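Local structure of uncharacterized protein (1ZBS) at residues Arg103-Asp108 / His239-Val244; Gln162-Leu167 / Ile209-Ser214; Thr12-Ala17 / Phe26-Ile31. The protein is uncharacterized but, as a putative N-acetylglucosamine kinase of the ASKHA superfamily, probably phosphorylates an amino sugar at the expense of ATP. One frame throughout, in Å; residues are numbered along the deposited sequence.

How the interactions relate
The three contacts sample different depths of a two-sheet chain. Interaction 1 is the most buried and lies about 10 Å from the chain's centre; it brings a helix that follows one sheet against a strand of the other, by apolar contact and a sulfur-ring approach without hydrogen bonds. Interaction 3, its centre 18 Å from that of interaction 1, pairs two strands of the first sheet, and backbone hydrogen bonds add to its packing. Both touch helix 271-280, through A104 in one and C15 in the other. Interaction 2 is peripheral, 37 Å from interaction 3 between centres, and purely apolar; its helix 210-229 precedes the strand 238-241 used by interaction 1.

Interaction 1. Residues Arg103-Asp108 / His239-Val244; sequences RALCGD and HFIGSV
L105, on helix 97-105, meets H239, F240 and I241, and it supplies the larger part of the apolar contact. Its CB rests 3.6 Å from CB of H239, the two side chains sliding past each other in opposite directions. With CG anti to the carbonyl carbon (chi1 -63°), the branch reaches over the strand: CD1 comes to 3.5 Å from the backbone O of F240, while CD2 touches CD1 of I241, also at 3.5 Å. The backbone of the same leucine meets the imidazole, for L105 O stands 4.0 Å above the plane of the H239 ring, over its centre. C106 follows, its SG 4.1 Å from H239 CD2. That sulfur lies 51° off the ring normal, an oblique sulfur-aromatic approach. At G107, which has positive phi, the chain leaves helical geometry, and a weak backbone bond runs from G107 N to R103 O. The imidazole is fixed from elsewhere as well, because its ND1 is hydrogen-bonded to OG of S265. Strand 238-241 runs between strands 111-116 and 263-267, bonded to I112 and C114 on one flank and to S265 and L267 on the other. The CB of F240 is directed away from 103-108, and its side chain packs on L263 and C114. L105 and C106 thus meet strand 238-241, while R103 and A104 touch helix 271-280.

Interaction 2. Residues Gln162-Leu167 / Ile209-Ser214; sequences QMPEGL and IPAVYS
P164 meets I209 through CG and CD of its puckered ring; no flat group carries the contact, and no aromatic ring touches across it. P164 CG lies 3.8 Å from I209 CG2 and P164 CD 4.0 Å from the same methyl, so one corner of the ring takes the branch while the two side chains run obliquely to each other. The other corner of the contact belongs to selenomethionine 163 (M163), a labelled residue. Its chain bends at both chi2 (-73°) and chi3 (132°), which folds the end back on the first turn of helix 210-229: SE is 3.6 Å from A211 CB, and CE is likewise 3.6 Å from A211 CB. The selenium also reaches V212 CG2 at 3.9 Å, the two side chains crossing at about a right angle. To one side of these, L167 and I209 extend toward each other tip to tip, with L167 CD2 and I209 CD1 4.2 Å apart. I209 is the N-cap residue of its helix, and its carbonyl O accepts the backbone N of Y213 at 3.0 Å. G166 holds the equivalent position before helix 167-174. M163 and L167 both pack on L158 of helix 147-159, and V212 on I203; Q162 packs on V225 of the second subunit. No hydrogen bond or ion pair crosses the contact, so the start of one helix is joined to the approach of another by hydrophobic burial, and the specificity of the join rests on the fit of apolar groups.

Interaction 3. Residues Thr12-Ala17 / Phe26-Ile31; sequences TDWCIA and FQTSGI
The beta hairpin of strands 11-18 and 21-29 forms one side of the first sheet, with 21-29 as its outermost strand within this chain, and T12 and T28 are a hydrogen-bonded antiparallel pair near its open end. T12 N donates to T28 O at 3.1 Å from above the carbonyl plane, 56° out of it. T28 N returns a bond to T12 O, also 3.1 Å long and nearly along the C=O axis. Farther along, W14 and F26 are linked by weak backbone bonds, and the pairing there is loose. T12, W14, F26 and T28 share one sheet face, where helix 38-53 touches F26 through A52 and I53. There W14 CB lies 3.7 Å from F26 CD1, and I31 CD1 approaches W14 CZ2 to 4.1 Å. The modelled place of T28 CG2 is doubtful, as it is 2.9 Å from W14 NE1 and 3.2 Å from T12 CB. The other face carries D13 and Q27, a non-hydrogen-bonded pair; the D13 carboxylate, with CG anti to the backbone N (chi1 -166°), forms a salt bridge with R25. Two backbone bonds, the one from T12 N the straighter (168°), thus join the T12 end, where T12 OG1 has a weak bond to S7. W14 NE1 is buried with no partner in the model, a likely energetic cost unless the local placement is off; the indole's contact with I31 is apolar.

Interaction 1. Residues Arg103-Asp108 / His239-Val244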
ATOM      1  N   ARG A 103     -16.725   4.746  24.190  1.00 35.59           N
ATOM      2  CA  ARG A 103     -17.067   4.959  25.590  1.00 36.16           C
ATOM      3  C   ARG A 103     -16.581   6.307  26.085  1.00 36.44           C
ATOM      4  O   ARG A 103     -17.235   6.954  26.908  1.00 37.23           O
ATOM      5  CB  ARG A 103     -16.485   3.848  26.463  1.00 35.28           C
ATOM      6  CG  ARG A 103     -17.289   2.565  26.430  1.00 36.94           C
ATOM      7  CD  ARG A 103     -16.652   1.493  27.290  1.00 36.56           C
ATOM      8  NE  ARG A 103     -17.499   0.313  27.387  1.00 39.66           N
ATOM      9  CZ  ARG A 103     -17.137  -0.823  27.974  1.00 40.74           C
ATOM     10  NH1 ARG A 103     -17.980  -1.848  28.012  1.00 43.00           N
ATOM     11  NH2 ARG A 103     -15.934  -0.938  28.518  1.00 40.72           N
ATOM     12  N   ALA A 104     -15.431   6.738  25.580  1.00 38.21           N
ATOM     13  CA  ALA A 104     -14.862   8.019  25.991  1.00 38.01           C
ATOM     14  C   ALA A 104     -15.575   9.206  25.351  1.00 38.62           C
ATOM     15  O   ALA A 104     -15.766  10.229  25.999  1.00 40.68           O
ATOM     16  CB  ALA A 104     -13.378   8.056  25.649  1.00 35.60           C
ATOM     17  N   LEU A 105     -15.978   9.060  24.091  1.00 38.87           N
ATOM     18  CA  LEU A 105     -16.646  10.139  23.364  1.00 39.12           C
ATOM     19  C   LEU A 105     -18.161  10.150  23.504  1.00 39.13           C
ATOM     20  O   LEU A 105     -18.779  11.208  23.627  1.00 39.45           O
ATOM     21  CB  LEU A 105     -16.299  10.056  21.878  1.00 38.30           C
ATOM     22  CG  LEU A 105     -14.835  10.233  21.486  1.00 40.59           C
ATOM     23  CD1 LEU A 105     -14.645   9.917  20.009  1.00 39.61           C
ATOM     24  CD2 LEU A 105     -14.401  11.647  21.801  1.00 40.23           C
ATOM     25  N   CYS A 106     -18.758   8.968  23.468  1.00 40.36           N
ATOM     26  CA  CYS A 106     -20.204   8.848  23.556  1.00 41.89           C
ATOM     27  C   CYS A 106     -20.701   8.709  24.980  1.00 43.50           C
ATOM     28  O   CYS A 106     -21.809   9.138  25.303  1.00 43.82           O
ATOM     29  CB  CYS A 106     -20.662   7.656  22.721  1.00 40.60           C
ATOM     30  SG  CYS A 106     -20.265   7.844  20.982  1.00 35.91           S
ATOM     31  N   GLY A 107     -19.873   8.113  25.829  1.00 45.14           N
ATOM     32  CA  GLY A 107     -20.243   7.929  27.215  1.00 48.69           C
ATOM     33  C   GLY A 107     -21.224   6.792  27.406  1.00 51.51           C
ATOM     34  O   GLY A 107     -20.833   5.639  27.590  1.00 52.57           O
ATOM     35  N   ASP A 108     -22.510   7.106  27.355  1.00 52.68           N
ATOM     36  CA  ASP A 108     -23.527   6.086  27.538  1.00 54.55           C
ATOM     37  C   ASP A 108     -24.691   6.311  26.581  1.00 54.95           C
ATOM     38  O   ASP A 108     -25.771   5.747  26.754  1.00 54.83           O
ATOM     39  CB  ASP A 108     -24.018   6.116  28.984  1.00 57.67           C
ATOM     40  CG  ASP A 108     -24.519   7.488  29.398  1.00 61.12           C
ATOM     41  OD1 ASP A 108     -25.536   7.943  28.828  1.00 61.43           O
ATOM     42  OD2 ASP A 108     -23.895   8.121  30.281  1.00 63.92           O
ATOM     43  N   HIS A 239     -18.211  11.797  16.422  1.00 29.51           N
ATOM     44  CA  HIS A 239     -17.236  11.960  17.485  1.00 29.60           C
ATOM     45  C   HIS A 239     -15.919  11.370  17.008  1.00 29.80           C
ATOM     46  O   HIS A 239     -15.892  10.264  16.469  1.00 31.83           O
ATOM     47  CB  HIS A 239     -17.719  11.256  18.751  1.00 30.02           C
ATOM     48  CG  HIS A 239     -18.875  11.944  19.409  1.00 31.04           C
ATOM     49  ND1 HIS A 239     -18.746  13.152  20.059  1.00 30.00           N
ATOM     50  CD2 HIS A 239     -20.185  11.611  19.492  1.00 29.65           C
ATOM     51  CE1 HIS A 239     -19.925  13.534  20.513  1.00 29.52           C
ATOM     52  NE2 HIS A 239     -20.816  12.617  20.181  1.00 31.51           N
ATOM     53  N   PHE A 240     -14.827  12.101  17.199  1.00 29.75           N
ATOM     54  CA  PHE A 240     -13.518  11.635  16.736  1.00 29.69           C
ATOM     55  C   PHE A 240     -12.447  11.605  17.793  1.00 29.93           C
ATOM     56  O   PHE A 240     -12.450  12.392  18.742  1.00 31.41           O
ATOM     57  CB  PHE A 240     -13.001  12.517  15.596  1.00 27.26           C
ATOM     58  CG  PHE A 240     -13.743  12.348  14.305  1.00 24.70           C
ATOM     59  CD1 PHE A 240     -13.229  11.539  13.293  1.00 23.91           C
ATOM     60  CD2 PHE A 240     -14.943  13.022  14.087  1.00 24.57           C
ATOM     61  CE1 PHE A 240     -13.890  11.405  12.075  1.00 22.54           C
ATOM     62  CE2 PHE A 240     -15.622  12.898  12.873  1.00 24.66           C
ATOM     63  CZ  PHE A 240     -15.092  12.088  11.863  1.00 25.83           C
ATOM     64  N   ILE A 241     -11.506  10.693  17.610  1.00 30.25           N
ATOM     65  CA  ILE A 241     -10.393  10.579  18.531  1.00 31.12           C
ATOM     66  C   ILE A 241      -9.122  10.372  17.704  1.00 27.94           C
ATOM     67  O   ILE A 241      -9.186   9.910  16.570  1.00 26.10           O
ATOM     68  CB  ILE A 241     -10.628   9.408  19.514  1.00 33.00           C
ATOM     69  CG1 ILE A 241     -10.074   9.788  20.880  1.00 36.60           C
ATOM     70  CG2 ILE A 241     -10.004   8.125  19.003  1.00 35.53           C
ATOM     71  CD1 ILE A 241     -10.961  10.791  21.614  1.00 37.72           C
ATOM     72  N   GLY A 242      -7.975  10.747  18.253  1.00 27.76           N
ATOM     73  CA  GLY A 242      -6.744  10.544  17.516  1.00 25.52           C
ATOM     74  C   GLY A 242      -5.901  11.761  17.192  1.00 24.34           C
ATOM     75  O   GLY A 242      -6.398  12.883  17.066  1.00 22.90           O
ATOM     76  N   SER A 243      -4.604  11.514  17.037  1.00 23.97           N
ATOM     77  CA  SER A 243      -3.641  12.561  16.732  1.00 27.04           C
ATOM     78  C   SER A 243      -3.952  13.297  15.433  1.00 24.50           C
ATOM     79  O   SER A 243      -3.871  14.517  15.380  1.00 26.31           O
ATOM     80  CB  SER A 243      -2.230  11.964  16.692  1.00 29.88           C
ATOM     81  OG  SER A 243      -2.206  10.748  15.949  1.00 37.86           O
ATOM     82  N   VAL A 244      -4.322  12.559  14.393  1.00 24.41           N
ATOM     83  CA  VAL A 244      -4.646  13.177  13.109  1.00 22.11           C
ATOM     84  C   VAL A 244      -5.963  13.958  13.145  1.00 22.69           C
ATOM     85  O   VAL A 244      -6.071  15.036  12.542  1.00 19.78           O
ATOM     86  CB  VAL A 244      -4.723  12.125  11.987  1.00 22.39           C
ATOM     87  CG1 VAL A 244      -5.282  12.754  10.720  1.00 20.63           C
ATOM     88  CG2 VAL A 244      -3.325  11.544  11.721  1.00 22.78           C
TER

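Interaction 2. Residues Gln162-Leu167 / Ile209-Ser214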
ATOM      1  N   GLN A 162       3.951  16.583  -8.114  1.00 29.02           N
ATOM      2  CA  GLN A 162       2.603  17.129  -8.103  1.00 30.00           C
ATOM      3  C   GLN A 162       2.473  18.253  -7.079  1.00 31.95           C
ATOM      4  O   GLN A 162       1.406  18.851  -6.930  1.00 31.93           O
ATOM      5  CB  GLN A 162       1.584  16.022  -7.825  1.00 28.85           C
ATOM      6  CG  GLN A 162       1.622  14.907  -8.859  1.00 28.02           C
ATOM      7  CD  GLN A 162       1.492  15.427 -10.286  1.00 25.61           C
ATOM      8  OE1 GLN A 162       2.378  15.218 -11.119  1.00 27.14           O
ATOM      9  NE2 GLN A 162       0.392  16.108 -10.572  1.00 23.16           N
HETATM   10  N   MSE A 163       3.569  18.545  -6.384  1.00 33.47           N
HETATM   11  CA  MSE A 163       3.590  19.605  -5.380  1.00 37.60           C
HETATM   12  C   MSE A 163       4.407  20.805  -5.894  1.00 38.10           C
HETATM   13  O   MSE A 163       5.145  20.688  -6.869  1.00 37.50           O
HETATM   14  CB  MSE A 163       4.199  19.072  -4.075  1.00 41.04           C
HETATM   15  CG  MSE A 163       3.391  17.972  -3.375  1.00 44.41           C
HETATM   16 SE   MSE A 163       1.769  18.616  -2.501  1.00 57.46          SE
HETATM   17  CE  MSE A 163       0.487  17.325  -3.174  1.00 47.18           C
ATOM     18  N   PRO A 164       4.276  21.980  -5.250  1.00 38.36           N
ATOM     19  CA  PRO A 164       5.042  23.146  -5.708  1.00 37.75           C
ATOM     20  C   PRO A 164       6.538  22.842  -5.783  1.00 37.28           C
ATOM     21  O   PRO A 164       7.029  21.952  -5.087  1.00 36.77           O
ATOM     22  CB  PRO A 164       4.709  24.201  -4.658  1.00 37.36           C
ATOM     23  CG  PRO A 164       3.294  23.867  -4.311  1.00 38.29           C
ATOM     24  CD  PRO A 164       3.367  22.357  -4.155  1.00 38.45           C
ATOM     25  N   GLU A 165       7.255  23.576  -6.632  1.00 37.99           N
ATOM     26  CA  GLU A 165       8.695  23.384  -6.809  1.00 37.89           C
ATOM     27  C   GLU A 165       9.419  23.634  -5.497  1.00 37.27           C
ATOM     28  O   GLU A 165       9.155  24.620  -4.806  1.00 36.26           O
ATOM     29  CB  GLU A 165       9.232  24.345  -7.884  1.00 39.68           C
ATOM     30  CG  GLU A 165      10.637  24.023  -8.453  1.00 42.98           C
ATOM     31  CD  GLU A 165      11.795  24.306  -7.485  1.00 44.19           C
ATOM     32  OE1 GLU A 165      11.877  25.429  -6.938  1.00 42.59           O
ATOM     33  OE2 GLU A 165      12.636  23.400  -7.292  1.00 47.54           O
ATOM     34  N   GLY A 166      10.331  22.729  -5.159  1.00 37.96           N
ATOM     35  CA  GLY A 166      11.093  22.865  -3.931  1.00 38.78           C
ATOM     36  C   GLY A 166      10.557  22.096  -2.733  1.00 38.12           C
ATOM     37  O   GLY A 166      11.333  21.713  -1.859  1.00 39.29           O
ATOM     38  N   LEU A 167       9.247  21.864  -2.679  1.00 36.04           N
ATOM     39  CA  LEU A 167       8.655  21.148  -1.549  1.00 34.91           C
ATOM     40  C   LEU A 167       9.271  19.771  -1.389  1.00 34.71           C
ATOM     41  O   LEU A 167       9.542  19.324  -0.271  1.00 35.47           O
ATOM     42  CB  LEU A 167       7.139  21.001  -1.722  1.00 34.28           C
ATOM     43  CG  LEU A 167       6.344  20.506  -0.503  1.00 35.35           C
ATOM     44  CD1 LEU A 167       6.660  21.374   0.707  1.00 32.36           C
ATOM     45  CD2 LEU A 167       4.849  20.546  -0.803  1.00 33.08           C
ATOM     46  N   ILE A 209      -0.631  25.440   1.783  1.00 46.48           N
ATOM     47  CA  ILE A 209      -0.417  25.163   0.366  1.00 46.08           C
ATOM     48  C   ILE A 209      -1.624  24.384  -0.156  1.00 46.70           C
ATOM     49  O   ILE A 209      -2.017  23.374   0.434  1.00 47.62           O
ATOM     50  CB  ILE A 209       0.844  24.302   0.147  1.00 44.36           C
ATOM     51  CG1 ILE A 209       2.083  25.032   0.683  1.00 42.68           C
ATOM     52  CG2 ILE A 209       0.994  23.977  -1.316  1.00 43.22           C
ATOM     53  CD1 ILE A 209       3.355  24.217   0.583  1.00 40.01           C
ATOM     54  N   PRO A 210      -2.220  24.837  -1.274  1.00 46.65           N
ATOM     55  CA  PRO A 210      -3.390  24.213  -1.910  1.00 45.77           C
ATOM     56  C   PRO A 210      -3.302  22.698  -2.090  1.00 45.16           C
ATOM     57  O   PRO A 210      -4.114  21.950  -1.543  1.00 44.63           O
ATOM     58  CB  PRO A 210      -3.475  24.938  -3.252  1.00 45.38           C
ATOM     59  CG  PRO A 210      -3.014  26.309  -2.898  1.00 46.42           C
ATOM     60  CD  PRO A 210      -1.798  26.028  -2.033  1.00 46.63           C
ATOM     61  N   ALA A 211      -2.316  22.262  -2.868  1.00 43.47           N
ATOM     62  CA  ALA A 211      -2.104  20.846  -3.145  1.00 41.90           C
ATOM     63  C   ALA A 211      -2.118  19.981  -1.888  1.00 40.10           C
ATOM     64  O   ALA A 211      -2.638  18.869  -1.899  1.00 39.50           O
ATOM     65  CB  ALA A 211      -0.788  20.665  -3.885  1.00 42.64           C
ATOM     66  N   VAL A 212      -1.540  20.495  -0.809  1.00 39.58           N
ATOM     67  CA  VAL A 212      -1.472  19.772   0.458  1.00 38.90           C
ATOM     68  C   VAL A 212      -2.844  19.701   1.119  1.00 37.86           C
ATOM     69  O   VAL A 212      -3.291  18.626   1.519  1.00 35.08           O
ATOM     70  CB  VAL A 212      -0.475  20.459   1.429  1.00 39.40           C
ATOM     71  CG1 VAL A 212      -0.463  19.754   2.773  1.00 39.08           C
ATOM     72  CG2 VAL A 212       0.922  20.449   0.822  1.00 40.93           C
ATOM     73  N   TYR A 213      -3.503  20.855   1.226  1.00 37.58           N
ATOM     74  CA  TYR A 213      -4.822  20.953   1.841  1.00 36.66           C
ATOM     75  C   TYR A 213      -5.874  20.082   1.136  1.00 36.14           C
ATOM     76  O   TYR A 213      -6.612  19.351   1.791  1.00 35.53           O
ATOM     77  CB  TYR A 213      -5.285  22.422   1.874  1.00 37.03           C
ATOM     78  CG  TYR A 213      -6.585  22.643   2.626  1.00 37.49           C
ATOM     79  CD1 TYR A 213      -7.817  22.348   2.039  1.00 38.60           C
ATOM     80  CD2 TYR A 213      -6.579  23.084   3.950  1.00 38.24           C
ATOM     81  CE1 TYR A 213      -9.013  22.480   2.755  1.00 40.11           C
ATOM     82  CE2 TYR A 213      -7.767  23.219   4.677  1.00 41.06           C
ATOM     83  CZ  TYR A 213      -8.979  22.911   4.073  1.00 40.18           C
ATOM     84  OH  TYR A 213     -10.148  23.004   4.797  1.00 40.75           O
ATOM     85  N   SER A 214      -5.943  20.146  -0.189  1.00 35.27           N
ATOM     86  CA  SER A 214      -6.927  19.347  -0.897  1.00 35.34           C
ATOM     87  C   SER A 214      -6.620  17.855  -0.731  1.00 34.83           C
ATOM     88  O   SER A 214      -7.528  17.022  -0.740  1.00 32.97           O
ATOM     89  CB  SER A 214      -6.965  19.711  -2.379  1.00 35.85           C
ATOM     90  OG  SER A 214      -5.819  19.225  -3.050  1.00 43.20           O
TER

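Interaction 3. Residues Thr12-Ala17 / Phe26-Ile31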
ATOM      1  N   THR A  12       1.414   2.885  24.085  1.00 55.07           N
ATOM      2  CA  THR A  12       0.312   2.548  24.978  1.00 52.92           C
ATOM      3  C   THR A  12       0.239   3.573  26.098  1.00 52.24           C
ATOM      4  O   THR A  12       1.222   3.800  26.796  1.00 52.34           O
ATOM      5  CB  THR A  12       0.496   1.164  25.603  1.00 51.33           C
ATOM      6  OG1 THR A  12       0.806   0.216  24.578  1.00 53.43           O
ATOM      7  CG2 THR A  12      -0.779   0.735  26.316  1.00 50.90           C
ATOM      8  N   ASP A  13      -0.923   4.197  26.266  1.00 50.98           N
ATOM      9  CA  ASP A  13      -1.092   5.198  27.311  1.00 49.88           C
ATOM     10  C   ASP A  13      -1.751   4.591  28.552  1.00 48.10           C
ATOM     11  O   ASP A  13      -2.818   3.985  28.465  1.00 48.18           O
ATOM     12  CB  ASP A  13      -1.933   6.363  26.792  1.00 50.57           C
ATOM     13  CG  ASP A  13      -1.863   7.575  27.698  1.00 52.59           C
ATOM     14  OD1 ASP A  13      -2.496   8.602  27.370  1.00 53.43           O
ATOM     15  OD2 ASP A  13      -1.170   7.497  28.738  1.00 51.44           O
ATOM     16  N   TRP A  14      -1.106   4.759  29.702  1.00 47.27           N
ATOM     17  CA  TRP A  14      -1.620   4.225  30.956  1.00 44.97           C
ATOM     18  C   TRP A  14      -1.998   5.317  31.954  1.00 46.88           C
ATOM     19  O   TRP A  14      -1.464   6.435  31.916  1.00 46.96           O
ATOM     20  CB  TRP A  14      -0.584   3.316  31.627  1.00 41.53           C
ATOM     21  CG  TRP A  14      -0.266   2.054  30.900  1.00 39.24           C
ATOM     22  CD1 TRP A  14       0.753   1.849  30.018  1.00 38.13           C
ATOM     23  CD2 TRP A  14      -0.955   0.804  31.013  1.00 38.08           C
ATOM     24  NE1 TRP A  14       0.747   0.542  29.578  1.00 36.66           N
ATOM     25  CE2 TRP A  14      -0.294  -0.121  30.172  1.00 37.66           C
ATOM     26  CE3 TRP A  14      -2.067   0.373  31.746  1.00 37.54           C
ATOM     27  CZ2 TRP A  14      -0.708  -1.449  30.043  1.00 37.14           C
ATOM     28  CZ3 TRP A  14      -2.482  -0.953  31.619  1.00 37.84           C
ATOM     29  CH2 TRP A  14      -1.802  -1.846  30.772  1.00 37.92           C
ATOM     30  N   CYS A  15      -2.917   4.978  32.858  1.00 47.22           N
ATOM     31  CA  CYS A  15      -3.352   5.902  33.900  1.00 46.63           C
ATOM     32  C   CYS A  15      -3.923   5.191  35.116  1.00 45.81           C
ATOM     33  O   CYS A  15      -4.776   4.311  35.000  1.00 44.27           O
ATOM     34  CB  CYS A  15      -4.399   6.883  33.373  1.00 46.48           C
ATOM     35  SG  CYS A  15      -5.209   7.841  34.697  1.00 48.28           S
ATOM     36  N   ILE A  16      -3.427   5.574  36.286  1.00 46.02           N
ATOM     37  CA  ILE A  16      -3.902   5.018  37.540  1.00 46.10           C
ATOM     38  C   ILE A  16      -4.843   6.071  38.114  1.00 45.34           C
ATOM     39  O   ILE A  16      -4.402   7.125  38.564  1.00 44.78           O
ATOM     40  CB  ILE A  16      -2.741   4.763  38.527  1.00 46.25           C
ATOM     41  CG1 ILE A  16      -1.825   3.666  37.984  1.00 47.35           C
ATOM     42  CG2 ILE A  16      -3.287   4.346  39.880  1.00 47.63           C
ATOM     43  CD1 ILE A  16      -0.682   3.313  38.913  1.00 47.50           C
ATOM     44  N   ALA A  17      -6.140   5.789  38.074  1.00 45.37           N
ATOM     45  CA  ALA A  17      -7.145   6.719  38.577  1.00 45.93           C
ATOM     46  C   ALA A  17      -7.815   6.226  39.859  1.00 47.06           C
ATOM     47  O   ALA A  17      -7.805   5.033  40.169  1.00 46.22           O
ATOM     48  CB  ALA A  17      -8.205   6.963  37.504  1.00 43.50           C
ATOM     49  N   PHE A  26       1.387   6.898  32.975  1.00 56.52           N
ATOM     50  CA  PHE A  26       2.615   6.311  32.424  1.00 59.45           C
ATOM     51  C   PHE A  26       2.624   6.380  30.908  1.00 59.50           C
ATOM     52  O   PHE A  26       1.631   6.748  30.282  1.00 60.01           O
ATOM     53  CB  PHE A  26       2.738   4.839  32.840  1.00 59.60           C
ATOM     54  CG  PHE A  26       2.379   4.589  34.269  1.00 65.52           C
ATOM     55  CD1 PHE A  26       1.601   3.493  34.618  1.00 67.28           C
ATOM     56  CD2 PHE A  26       2.799   5.464  35.268  1.00 68.55           C
ATOM     57  CE1 PHE A  26       1.240   3.272  35.941  1.00 68.70           C
ATOM     58  CE2 PHE A  26       2.448   5.258  36.596  1.00 68.98           C
ATOM     59  CZ  PHE A  26       1.666   4.161  36.934  1.00 68.70           C
ATOM     60  N   GLN A  27       3.747   5.992  30.319  1.00 58.14           N
ATOM     61  CA  GLN A  27       3.897   6.017  28.872  1.00 58.49           C
ATOM     62  C   GLN A  27       4.739   4.824  28.427  1.00 58.92           C
ATOM     63  O   GLN A  27       5.959   4.843  28.568  1.00 60.17           O
ATOM     64  CB  GLN A  27       4.604   7.313  28.457  1.00 60.17           C
ATOM     65  CG  GLN A  27       4.125   7.938  27.153  1.00 57.80           C
ATOM     66  CD  GLN A  27       2.883   8.795  27.353  1.00 59.27           C
ATOM     67  OE1 GLN A  27       1.752   8.294  27.348  1.00 61.47           O
ATOM     68  NE2 GLN A  27       3.092  10.098  27.545  1.00 61.46           N
ATOM     69  N   THR A  28       4.093   3.784  27.911  1.00 60.84           N
ATOM     70  CA  THR A  28       4.823   2.619  27.432  1.00 61.80           C
ATOM     71  C   THR A  28       4.563   2.507  25.938  1.00 62.18           C
ATOM     72  O   THR A  28       4.155   3.482  25.306  1.00 62.00           O
ATOM     73  CB  THR A  28       4.358   1.320  28.119  1.00 61.18           C
ATOM     74  OG1 THR A  28       5.233   0.249  27.746  1.00 65.14           O
ATOM     75  CG2 THR A  28       2.951   0.964  27.692  1.00 59.58           C
ATOM     76  N   SER A  29       4.778   1.330  25.366  1.00 62.09           N
ATOM     77  CA  SER A  29       4.553   1.181  23.938  1.00 64.06           C
ATOM     78  C   SER A  29       4.025  -0.185  23.533  1.00 64.19           C
ATOM     79  O   SER A  29       3.885  -1.090  24.358  1.00 64.84           O
ATOM     80  CB  SER A  29       5.851   1.477  23.180  1.00 64.07           C
ATOM     81  OG  SER A  29       6.350   2.765  23.503  1.00 63.89           O
ATOM     82  N   GLY A  30       3.718  -0.306  22.245  1.00 65.19           N
ATOM     83  CA  GLY A  30       3.225  -1.551  21.686  1.00 66.14           C
ATOM     84  C   GLY A  30       2.041  -2.186  22.382  1.00 65.58           C
ATOM     85  O   GLY A  30       0.995  -1.563  22.558  1.00 66.46           O
ATOM     86  N   ILE A  31       2.212  -3.447  22.760  1.00 65.56           N
ATOM     87  CA  ILE A  31       1.172  -4.207  23.442  1.00 64.15           C
ATOM     88  C   ILE A  31      -0.052  -4.438  22.550  1.00 63.45           C
ATOM     89  O   ILE A  31      -0.968  -3.624  22.507  1.00 64.12           O
ATOM     90  CB  ILE A  31       0.740  -3.503  24.754  1.00 63.14           C
ATOM     91  CG1 ILE A  31       1.974  -3.215  25.623  1.00 60.94           C
ATOM     92  CG2 ILE A  31      -0.226  -4.390  25.521  1.00 64.12           C
ATOM     93  CD1 ILE A  31       1.670  -2.514  26.936  1.00 61.00           C
TER